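Local structure of metallo-beta-lactamase superfamily protein (Thermus thermophilus, 2ZWR) at residues 35-40 / 64-69; 81-86 / 124-129. The protein binds zinc ions in a metallo-beta-lactamase fold and probably acts as a hydrolase, although its substrate is not established. All blocks are in the same frame, centred on the assembly; numbering follows the deposited sequence.

Contact 1 (35-40 / 64-69)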
# COMPACT_ATOMS: atom_id res chain seq x y z
N LYS A 35 -6.86 2.82 16.00
CA LYS A 35 -6.33 4.07 15.46
C LYS A 35 -7.00 4.41 14.12
O LYS A 35 -7.31 5.58 13.85
CB LYS A 35 -4.80 3.95 15.30
CG LYS A 35 -4.05 5.28 15.31
CD LYS A 35 -2.60 5.10 15.78
N LEU A 36 -7.26 3.39 13.30
CA LEU A 36 -7.97 3.59 12.03
C LEU A 36 -9.45 3.94 12.22
O LEU A 36 -9.95 4.88 11.61
CB LEU A 36 -7.83 2.36 11.13
CG LEU A 36 -6.43 2.20 10.52
CD1 LEU A 36 -6.18 0.76 10.13
CD2 LEU A 36 -6.24 3.14 9.34
N LEU A 37 -10.13 3.18 13.08
CA LEU A 37 -11.50 3.49 13.47
C LEU A 37 -11.64 4.93 13.99
O LEU A 37 -12.59 5.62 13.66
CB LEU A 37 -12.01 2.47 14.49
CG LEU A 37 -12.26 1.06 13.93
CD1 LEU A 37 -12.34 0.01 15.06
CD2 LEU A 37 -13.50 1.03 13.05
N ALA A 38 -10.66 5.38 14.78
CA ALA A 38 -10.63 6.77 15.28
C ALA A 38 -10.40 7.81 14.18
O ALA A 38 -10.93 8.92 14.25
CB ALA A 38 -9.57 6.93 16.38
N LEU A 39 -9.61 7.44 13.17
CA LEU A 39 -9.42 8.28 11.99
C LEU A 39 -10.72 8.48 11.20
O LEU A 39 -11.00 9.59 10.72
CB LEU A 39 -8.32 7.73 11.07
CG LEU A 39 -7.86 8.63 9.91
CD1 LEU A 39 -7.41 10.01 10.40
CD2 LEU A 39 -6.74 7.97 9.08
N PHE A 40 -11.51 7.41 11.05
CA PHE A 40 -12.82 7.50 10.41
C PHE A 40 -13.68 8.55 11.12
O PHE A 40 -14.38 9.31 10.47
CB PHE A 40 -13.58 6.15 10.39
CG PHE A 40 -12.81 5.00 9.77
CD1 PHE A 40 -11.67 5.22 8.99
CD2 PHE A 40 -13.24 3.70 9.97
CE1 PHE A 40 -10.97 4.16 8.43
CE2 PHE A 40 -12.55 2.63 9.41
CZ PHE A 40 -11.41 2.86 8.64
N ALA A 64 -8.46 -7.78 8.99
CA ALA A 64 -9.51 -8.64 9.57
C ALA A 64 -10.60 -7.94 10.43
O ALA A 64 -11.79 -8.12 10.17
CB ALA A 64 -8.91 -9.85 10.31
N PRO A 65 -10.19 -7.17 11.47
CA PRO A 65 -11.20 -6.43 12.26
C PRO A 65 -12.04 -5.45 11.45
O PRO A 65 -13.24 -5.31 11.72
CB PRO A 65 -10.36 -5.68 13.31
CG PRO A 65 -8.93 -5.70 12.80
CD PRO A 65 -8.83 -6.98 12.02
N LEU A 66 -11.44 -4.79 10.47
CA LEU A 66 -12.17 -3.82 9.65
C LEU A 66 -13.16 -4.47 8.68
O LEU A 66 -14.22 -3.93 8.43
CB LEU A 66 -11.19 -2.91 8.90
CG LEU A 66 -10.33 -2.03 9.82
CD1 LEU A 66 -9.44 -1.10 9.01
CD2 LEU A 66 -11.18 -1.23 10.80
N VAL A 67 -12.80 -5.65 8.17
CA VAL A 67 -13.71 -6.45 7.33
C VAL A 67 -14.88 -6.99 8.17
O VAL A 67 -16.03 -6.95 7.75
CB VAL A 67 -12.95 -7.60 6.61
CG1 VAL A 67 -13.90 -8.59 5.99
CG2 VAL A 67 -12.00 -7.03 5.55
N GLU A 68 -14.56 -7.49 9.36
CA GLU A 68 -15.58 -7.94 10.31
C GLU A 68 -16.58 -6.82 10.68
O GLU A 68 -17.78 -7.05 10.71
CB GLU A 68 -14.91 -8.48 11.59
CG GLU A 68 -15.89 -9.21 12.51
CD GLU A 68 -15.23 -9.81 13.74
OE1 GLU A 68 -14.29 -9.18 14.31
OE2 GLU A 68 -15.66 -10.92 14.13
N ALA A 69 -16.07 -5.62 10.96
CA ALA A 69 -16.93 -4.51 11.37
C ALA A 69 -17.72 -3.89 10.21
O ALA A 69 -18.88 -3.52 10.38
CB ALA A 69 -16.11 -3.45 12.08
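L66 pushes its forked end between L36 and L37 of the facing helix, one methyl for each leucine. Its CD1 meets CD1 of L36 at 3.9 Å, the two side chains crossing at about a right angle. The other branch, CD2, lies 3.9 Å from CD2 of L37 and nearly as close to CG of that residue; here the chains slip past each other in opposite directions. A longer contact joins CD2 of L66 to the ring of F40, whose nearest atom, CE2, is 4.3 Å away. The methyl reaches this ring obliquely. L66 has CG anti to its carbonyl carbon (chi1 -64°) and an extended chi2, which carries both methyls across the gap between the helices. The axes of 35-40 and 64-69 come within 11.5 Å of each other. Their directions differ by 49°. The nearest CA atoms, those of L37 and L66, are 8.3 Å apart, a gap the side chains span. The segments belong to helices 33-43 and 63-70, which pack on the outside of the N-terminal half of the metallo-beta-lactamase fold. L26 of strand 23-27 touches L36, F40 and L66, so both helices rest on the same strand. Strands 2-8 and 13-20 complete the floor under L36, through V6, L8 and A15, while L37 lies at the exposed margin. No hydrogen bond or salt bridge crosses between the segments: the helices are held here by dispersion and by the burial of branched apolar side chains, without a directional bond to fix their spacing.

Contact 2 (81-86 / 124-129); sequences LPLYEG and GHSPGH. With ZN (zinc ion), chain D.
Helix 81-85 faces an irregular loop in which S126 to H129 form a type I beta turn, and the closest CA atoms, those of L83 and S126, are 8.7 Å apart. L83 bridges that distance: its CD1 lies 3.7 Å from CB of S126 and 4.1 Å from CD of P127. CD1 of L83 points at the CD corner of the P127 ring, and L83, with CG anti to its carbonyl carbon (chi1 -69°), sends one methyl to both residues of the loop. S126 meets the leucine through its CB, while its OG hydrogen-bonds to the carboxylate of D80, just before the helix. The other carboxylate oxygen of D80 accepts from the backbone N of G128, a second tie between this loop and the approach to the helix. Within the loop, G124 N and H129 N both donate to S126 O, reaching it from opposite faces of its plane, each at 3.3 Å. G124 takes a positive phi (135°) leading into H125. This loop, between strands 117-121 and 130-134, carries one histidine of the dinuclear site of the metallo-beta-lactamase fold. H125 NE2 binds zinc at 2.1 Å, and H54, H56 and D144 supply the other protein ligands. Water 1, also 2.1 Å from the zinc, lies in the plane of the H125 ring. CG of H125 is anti to the backbone N (chi1 178°), turning the imidazole toward the metal, and ND1 is hydrogen-bonded to the carbonyl of R153, which fixes the ring's rotation. Nearby, H129 stacks on H54, and its NE2 accepts a hydrogen bond from the backbone N of D144.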
# COMPACT_ATOMS: atom_id res chain seq x y z
N LEU A 81 -1.27 -13.23 -3.06
CA LEU A 81 -2.15 -14.10 -2.25
C LEU A 81 -1.40 -15.03 -1.29
O LEU A 81 -1.82 -15.16 -0.14
CB LEU A 81 -3.08 -14.94 -3.12
CG LEU A 81 -4.61 -14.76 -3.09
CD1 LEU A 81 -5.18 -14.11 -1.83
CD2 LEU A 81 -5.09 -14.05 -4.35
N PRO A 82 -0.32 -15.70 -1.76
CA PRO A 82 0.43 -16.55 -0.82
C PRO A 82 0.98 -15.78 0.38
O PRO A 82 0.95 -16.29 1.49
CB PRO A 82 1.56 -17.13 -1.68
CG PRO A 82 0.98 -17.11 -3.08
CD PRO A 82 0.25 -15.80 -3.12
N LEU A 83 1.45 -14.55 0.15
CA LEU A 83 1.88 -13.69 1.23
C LEU A 83 0.71 -13.32 2.15
O LEU A 83 0.84 -13.34 3.37
CB LEU A 83 2.54 -12.42 0.68
CG LEU A 83 3.89 -12.51 -0.03
CD1 LEU A 83 4.27 -11.16 -0.62
CD2 LEU A 83 4.99 -13.00 0.89
N TYR A 84 -0.43 -13.01 1.54
CA TYR A 84 -1.61 -12.58 2.27
C TYR A 84 -2.12 -13.70 3.17
O TYR A 84 -2.42 -13.48 4.34
CB TYR A 84 -2.68 -12.15 1.27
CG TYR A 84 -3.97 -11.61 1.85
CD1 TYR A 84 -4.13 -10.25 2.13
CD2 TYR A 84 -5.06 -12.46 2.06
CE1 TYR A 84 -5.34 -9.75 2.63
CE2 TYR A 84 -6.25 -11.98 2.56
CZ TYR A 84 -6.39 -10.63 2.83
OH TYR A 84 -7.59 -10.18 3.33
N GLU A 85 -2.16 -14.91 2.62
CA GLU A 85 -2.68 -16.07 3.33
C GLU A 85 -1.87 -16.48 4.56
O GLU A 85 -2.44 -16.96 5.54
CB GLU A 85 -2.84 -17.25 2.36
CG GLU A 85 -3.95 -17.00 1.34
CD GLU A 85 -3.99 -18.03 0.24
OE1 GLU A 85 -2.90 -18.47 -0.22
OE2 GLU A 85 -5.11 -18.40 -0.19
N GLY A 86 -0.56 -16.29 4.50
CA GLY A 86 0.32 -16.63 5.61
C GLY A 86 0.85 -15.45 6.41
O GLY A 86 1.78 -15.62 7.18
N GLY A 124 8.82 -6.77 -7.39
CA GLY A 124 10.21 -6.62 -7.02
C GLY A 124 10.39 -6.66 -5.52
O GLY A 124 11.20 -7.42 -5.01
N HIS A 125 9.64 -5.81 -4.80
CA HIS A 125 9.60 -5.86 -3.34
C HIS A 125 8.73 -7.07 -2.92
O HIS A 125 9.02 -7.75 -1.93
CB HIS A 125 9.08 -4.54 -2.77
CG HIS A 125 8.94 -4.50 -1.28
ND1 HIS A 125 10.01 -4.31 -0.44
CD2 HIS A 125 7.85 -4.61 -0.49
CE1 HIS A 125 9.59 -4.32 0.81
NE2 HIS A 125 8.28 -4.49 0.81
N SER A 126 7.68 -7.32 -3.71
CA SER A 126 6.88 -8.54 -3.60
C SER A 126 6.26 -8.82 -4.99
O SER A 126 6.17 -7.91 -5.80
CB SER A 126 5.79 -8.41 -2.52
OG SER A 126 4.77 -7.53 -2.93
N PRO A 127 5.88 -10.08 -5.28
CA PRO A 127 5.43 -10.45 -6.64
C PRO A 127 4.16 -9.76 -7.13
O PRO A 127 4.00 -9.54 -8.34
CB PRO A 127 5.19 -11.97 -6.55
CG PRO A 127 5.68 -12.41 -5.22
CD PRO A 127 5.88 -11.22 -4.34
N GLY A 128 3.27 -9.42 -6.19
CA GLY A 128 1.99 -8.77 -6.50
C GLY A 128 1.95 -7.31 -6.05
O GLY A 128 0.87 -6.75 -5.79
N HIS A 129 3.12 -6.69 -5.97
CA HIS A 129 3.21 -5.30 -5.50
C HIS A 129 2.68 -4.37 -6.58
O HIS A 129 3.15 -4.41 -7.73
CB HIS A 129 4.66 -4.94 -5.13
CG HIS A 129 4.77 -3.69 -4.30
ND1 HIS A 129 4.42 -2.45 -4.77
CD2 HIS A 129 5.20 -3.50 -3.03
CE1 HIS A 129 4.61 -1.55 -3.83
NE2 HIS A 129 5.09 -2.16 -2.76
ZN ZN D . 6.67 -4.64 2.17
O HOH W 1 6.62 -4.12 4.18

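How the contacts relate
From the N terminus, the chain passes through strands 2-8, 13-20 and 23-27 before helix 33-43 supplies the first side of contact 1. The 23 residues between 35-40 and 64-69 include strand 50-51 and the zinc ligands H54, H56, D58 and H59; helix 63-70 then closes this loop. Strand 74-76 leads on to 81-86, where contact 2 opens, and after 37 intervening residues it closes at 124-129. The two loops therefore run in series, neither nested nor crossed. Contact 1 joins two helices on the first sheet, whereas contact 2 ties a helix that follows strand 74-76 of the same sheet to a metal-binding loop of the second. Their centres are 22 Å apart.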